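Local coordinates for putative host cell surface-exposed lipoprotein (Streptococcus phage TP-J34, PDB 4EQQ), which mediates superinfection exclusion as a phage-encoded lipoprotein, apparently by targeting the tape measure protein of incoming phages, and is represented here by its ectodomain, at residues 28-33 and 66-71; 38-41 and 45-48. All blocks are in the same frame, centred on the assembly; numbering follows the deposited sequence.

Contact 1 of 2, residues 28-33 and 66-71; sequences TVHMSK and ALEKAK. With SO4 (sulfate ion), chain D.
H30 meets E68 with its ring and K69 with its carbonyl: in this all-helical ectodomain of the HTH fold, the loop between helices 13-28 and 33-42 packs on helix 62-77. The loop starts at T28, whose carbonyl O lies 3.9 Å above the H30 ring plane, displaced toward the rim. V29 faces away from the helix and packs on Q72 of the second subunit; its O receives a weak bond from M31 N, 3.1 Å long, which closes an inverse gamma turn centred on H30. The turn presents the imidazole to the helix. On the face opposite T28 O, E68 CB sits 3.5 Å from the ring centroid and only 10° off the normal, a CH-pi contact. From there the E68 chain bends at chi2 (-48°), carrying the carboxylate away to a salt bridge with K71 NZ. No direct hydrogen bond spans the segments. Instead, H30 O rests 3.7 Å from K69 CB and is linked to the lysine through a water, 2.6 Å from H30 O and 2.9 Å from K69 NZ. The ammonium also reaches D92, Y73 and a sulfate, whose O2 is 2.6 Å from K69 NZ; K69 and Q72 of the second subunit bind this anion too. M31 turns away and packs on T76 of the second subunit. S32 OG caps a backbone N of helix 33-42 and also bonds to D92 O, while S32 N bonds to the E35 carboxylate. Back on helix 62-77, K71 NZ approaches E68 OE1 from the syn side at 3.1 Å, 16° out of the carboxylate plane.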
loop_
_atom_site.group_PDB
_atom_site.type_symbol
_atom_site.label_atom_id
_atom_site.label_comp_id
_atom_site.label_asym_id
_atom_site.label_seq_id
_atom_site.Cartn_x
_atom_site.Cartn_y
_atom_site.Cartn_z
ATOM N N THR A 28 -2.200 7.662 -2.995
ATOM C CA THR A 28 -1.071 6.808 -3.399
ATOM C C THR A 28 -1.103 5.413 -2.771
ATOM O O THR A 28 -0.929 4.431 -3.475
ATOM C CB THR A 28 0.286 7.522 -3.133
ATOM O OG1 THR A 28 0.490 7.621 -1.729
ATOM C CG2 THR A 28 0.357 8.918 -3.724
ATOM N N VAL A 29 -1.273 5.339 -1.448
ATOM C CA VAL A 29 -1.329 4.102 -0.656
ATOM C C VAL A 29 -2.793 4.008 -0.211
ATOM O O VAL A 29 -3.366 4.997 0.230
ATOM C CB VAL A 29 -0.314 4.139 0.535
ATOM C CG1 VAL A 29 -0.427 2.898 1.421
ATOM C CG2 VAL A 29 1.120 4.301 0.028
ATOM N N HIS A 30 -3.423 2.880 -0.366
ATOM C CA HIS A 30 -4.856 2.864 -0.037
ATOM C C HIS A 30 -5.223 2.461 1.410
ATOM O O HIS A 30 -5.680 1.354 1.666
ATOM C CB HIS A 30 -5.611 2.133 -1.134
ATOM C CG HIS A 30 -5.271 2.702 -2.480
ATOM N ND1 HIS A 30 -4.499 2.002 -3.378
ATOM C CD2 HIS A 30 -5.574 3.913 -3.007
ATOM C CE1 HIS A 30 -4.393 2.781 -4.442
ATOM N NE2 HIS A 30 -5.014 3.948 -4.254
ATOM N N MET A 31 -5.084 3.416 2.329
ATOM C CA MET A 31 -5.254 3.233 3.770
ATOM C C MET A 31 -6.653 3.350 4.282
ATOM O O MET A 31 -7.449 4.167 3.801
ATOM C CB MET A 31 -4.392 4.245 4.541
ATOM C CG MET A 31 -2.917 4.141 4.235
ATOM S SD MET A 31 -2.024 5.405 5.151
ATOM C CE MET A 31 -0.423 5.292 4.364
ATOM N N SER A 32 -6.916 2.601 5.357
ATOM C CA SER A 32 -8.163 2.710 6.092
ATOM C C SER A 32 -7.981 3.944 6.952
ATOM O O SER A 32 -6.853 4.455 7.060
ATOM C CB SER A 32 -8.378 1.468 6.959
ATOM O OG SER A 32 -7.492 1.423 8.062
ATOM N N LYS A 33 -9.070 4.443 7.543
ATOM C CA LYS A 33 -9.008 5.597 8.433
ATOM C C LYS A 33 -8.014 5.343 9.566
ATOM O O LYS A 33 -7.250 6.242 9.914
ATOM C CB LYS A 33 -10.399 5.887 9.015
ATOM C CG LYS A 33 -10.488 7.201 9.791
ATOM C CD LYS A 33 -11.846 7.400 10.471
ATOM C CE LYS A 33 -12.990 7.642 9.512
ATOM N NZ LYS A 33 -14.279 7.820 10.238
ATOM N N ALA A 66 -10.978 1.226 0.425
ATOM C CA ALA A 66 -11.122 -0.222 0.628
ATOM C C ALA A 66 -11.168 -0.939 -0.712
ATOM O O ALA A 66 -10.524 -1.974 -0.860
ATOM C CB ALA A 66 -12.375 -0.529 1.436
ATOM N N LEU A 67 -11.937 -0.404 -1.679
ATOM C CA LEU A 67 -12.041 -0.991 -3.022
ATOM C C LEU A 67 -10.659 -1.049 -3.707
ATOM O O LEU A 67 -10.295 -2.087 -4.257
ATOM C CB LEU A 67 -13.065 -0.204 -3.888
ATOM C CG LEU A 67 -13.219 -0.639 -5.360
ATOM C CD1 LEU A 67 -13.476 -2.163 -5.487
ATOM C CD2 LEU A 67 -14.308 0.165 -6.052
ATOM N N GLU A 68 -9.905 0.062 -3.669
ATOM C CA GLU A 68 -8.570 0.128 -4.271
ATOM C C GLU A 68 -7.605 -0.863 -3.597
ATOM O O GLU A 68 -6.847 -1.551 -4.285
ATOM C CB GLU A 68 -8.026 1.573 -4.274
ATOM C CG GLU A 68 -8.765 2.523 -5.222
ATOM C CD GLU A 68 -9.004 2.009 -6.635
ATOM O OE1 GLU A 68 -10.185 1.901 -7.042
ATOM O OE2 GLU A 68 -8.016 1.618 -7.296
ATOM N N LYS A 69 -7.685 -0.993 -2.267
ATOM C CA LYS A 69 -6.842 -1.960 -1.555
ATOM C C LYS A 69 -7.255 -3.401 -1.923
ATOM O O LYS A 69 -6.396 -4.263 -2.096
ATOM C CB LYS A 69 -6.901 -1.746 -0.024
ATOM C CG LYS A 69 -5.756 -2.450 0.712
ATOM C CD LYS A 69 -4.374 -1.872 0.308
ATOM C CE LYS A 69 -3.212 -2.638 0.890
ATOM N NZ LYS A 69 -3.220 -2.594 2.378
ATOM N N ALA A 70 -8.573 -3.648 -2.028
ATOM C CA ALA A 70 -9.142 -4.951 -2.387
ATOM C C ALA A 70 -8.661 -5.369 -3.785
ATOM O O ALA A 70 -8.265 -6.518 -3.961
ATOM C CB ALA A 70 -10.677 -4.885 -2.362
ATOM N N LYS A 71 -8.662 -4.429 -4.762
ATOM C CA LYS A 71 -8.176 -4.684 -6.127
ATOM C C LYS A 71 -6.714 -5.063 -6.070
ATOM O O LYS A 71 -6.323 -6.034 -6.713
ATOM C CB LYS A 71 -8.350 -3.457 -7.042
ATOM C CG LYS A 71 -9.798 -3.134 -7.415
ATOM C CD LYS A 71 -9.823 -1.825 -8.203
ATOM C CE LYS A 71 -11.205 -1.425 -8.644
ATOM N NZ LYS A 71 -11.204 -0.062 -9.253
HETATM S S SO4 D . -0.236 -1.438 4.076
HETATM O O1 SO4 D . -0.516 -0.024 3.793
HETATM O O2 SO4 D . -0.718 -2.274 2.985
HETATM O O3 SO4 D . 1.210 -1.637 4.206
HETATM O O4 SO4 D . -0.896 -1.823 5.331
HETATM O O HOH W 1 -4.830 -0.444 3.332
#

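Contact 2 of 2, residues 38-41 and 45-48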
loop_
_atom_site.group_PDB
_atom_site.type_symbol
_atom_site.label_atom_id
_atom_site.label_comp_id
_atom_site.label_asym_id
_atom_site.label_seq_id
_atom_site.Cartn_x
_atom_site.Cartn_y
_atom_site.Cartn_z
ATOM N N SER A 38 -2.748 6.387 12.329
ATOM C CA SER A 38 -1.500 5.869 12.875
ATOM C C SER A 38 -0.298 6.397 12.055
ATOM O O SER A 38 0.674 6.859 12.639
ATOM C CB SER A 38 -1.535 4.347 12.896
ATOM O OG SER A 38 -0.282 3.828 13.316
ATOM N N GLN A 39 -0.392 6.387 10.710
ATOM C CA GLN A 39 0.668 6.887 9.827
ATOM C C GLN A 39 1.043 8.356 10.136
ATOM O O GLN A 39 2.231 8.673 10.253
ATOM C CB GLN A 39 0.241 6.758 8.356
ATOM C CG GLN A 39 1.280 7.287 7.356
ATOM C CD GLN A 39 2.491 6.391 7.193
ATOM O OE1 GLN A 39 2.458 5.201 7.488
ATOM N NE2 GLN A 39 3.586 6.940 6.683
ATOM N N LEU A 40 0.028 9.247 10.241
ATOM C CA LEU A 40 0.255 10.675 10.500
ATOM C C LEU A 40 0.984 10.938 11.817
ATOM O O LEU A 40 1.793 11.862 11.900
ATOM C CB LEU A 40 -1.048 11.490 10.412
ATOM C CG LEU A 40 -1.718 11.563 9.027
ATOM C CD1 LEU A 40 -3.161 12.047 9.149
ATOM C CD2 LEU A 40 -0.921 12.463 8.026
ATOM N N VAL A 41 0.695 10.132 12.835
ATOM C CA VAL A 41 1.346 10.246 14.148
ATOM C C VAL A 41 2.735 9.567 14.116
ATOM O O VAL A 41 3.728 10.193 14.447
ATOM C CB VAL A 41 0.447 9.670 15.283
ATOM C CG1 VAL A 41 1.201 9.585 16.616
ATOM C CG2 VAL A 41 -0.825 10.494 15.452
ATOM N N LYS A 45 4.813 12.509 12.514
ATOM C CA LYS A 45 4.941 13.101 13.846
ATOM C C LYS A 45 3.933 14.211 14.144
ATOM O O LYS A 45 4.225 15.123 14.909
ATOM C CB LYS A 45 6.418 13.486 14.204
ATOM C CG LYS A 45 7.470 12.397 13.910
ATOM C CD LYS A 45 7.253 11.148 14.746
ATOM C CE LYS A 45 8.328 10.115 14.507
ATOM N NZ LYS A 45 8.016 8.821 15.195
ATOM N N TYR A 46 2.730 14.121 13.555
ATOM C CA TYR A 46 1.648 15.043 13.893
ATOM C C TYR A 46 1.140 14.645 15.278
ATOM O O TYR A 46 1.299 13.487 15.679
ATOM C CB TYR A 46 0.496 14.940 12.876
ATOM C CG TYR A 46 0.803 15.712 11.615
ATOM C CD1 TYR A 46 0.792 17.104 11.609
ATOM C CD2 TYR A 46 1.180 15.058 10.446
ATOM C CE1 TYR A 46 1.127 17.825 10.469
ATOM C CE2 TYR A 46 1.501 15.767 9.292
ATOM C CZ TYR A 46 1.492 17.152 9.316
ATOM O OH TYR A 46 1.809 17.872 8.201
ATOM N N SER A 47 0.527 15.585 16.012
ATOM C CA SER A 47 -0.062 15.231 17.303
ATOM C C SER A 47 -1.266 14.305 17.035
ATOM O O SER A 47 -1.766 14.247 15.902
ATOM C CB SER A 47 -0.552 16.484 18.026
ATOM O OG SER A 47 -1.549 17.118 17.241
ATOM N N GLN A 48 -1.760 13.623 18.066
ATOM C CA GLN A 48 -2.954 12.797 17.925
ATOM C C GLN A 48 -4.161 13.658 17.467
ATOM O O GLN A 48 -4.931 13.224 16.613
ATOM C CB GLN A 48 -3.284 12.069 19.245
ATOM C CG GLN A 48 -4.286 10.929 19.064
ATOM C CD GLN A 48 -3.769 9.838 18.147
ATOM O OE1 GLN A 48 -2.748 9.201 18.416
ATOM N NE2 GLN A 48 -4.475 9.592 17.056
#
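L40 and Y46 make the tight half of this contact, where the chain leaves helix 33-42 along the link to helix 48-57. K45 enters the left-handed region (phi 67°), which swings Y46 N back onto L40 O in a 3.0 Å bond, nearly straight at 162°. K45 N gives V41 O a weaker bond of 3.2 Å. The same L40 O lies at the edge of the Y46 ring, 3.6 Å from CD2, and that ring carbon also meets the leucine methyl CD2, at 4.1 Å. T17 and A18 of helix 13-28 touch the tyrosine as well, so the ring is packed between L40 and that helix, though it remains partly exposed.

The other side is looser. V41 packs first against the Y46 carbonyl, a CA-H...O contact with V41 CA 3.6 Å from Y46 O. Its CG2 also touches the bent Q48 chain at OE1, 3.8 Å away, the two side chains nearly perpendicular; Q48 NE2 is held by D52. K45 lays its CD near V41 O and sends NZ to S42 O. S47 N-caps helix 48-57. Polar work falls to the backbone: the Y46 amide takes L40 O firmly, while that of K45 reaches V41 O only weakly.

Overall arrangement
Contact 1 and contact 2 share helix 33-42: one involves the loop leading into it, the other its exit. In sequence, 38-41 and 45-48 both fall between 28-33 and 66-71. Their centres are about 19 Å apart, yet they touch where M31 CE packs 4.0 Å from Q39 CG. Contact 1 is the more central, about 6 Å from the chain centre against about 14 Å for contact 2. Both border the second subunit: S38 OG bonds to D75 O of that subunit. Besides the sulfate at contact 1, another lies about 4 Å from the Y46 side chain and a phosphate about 4 Å from that of Q48; all probably come from the crystallisation liquor.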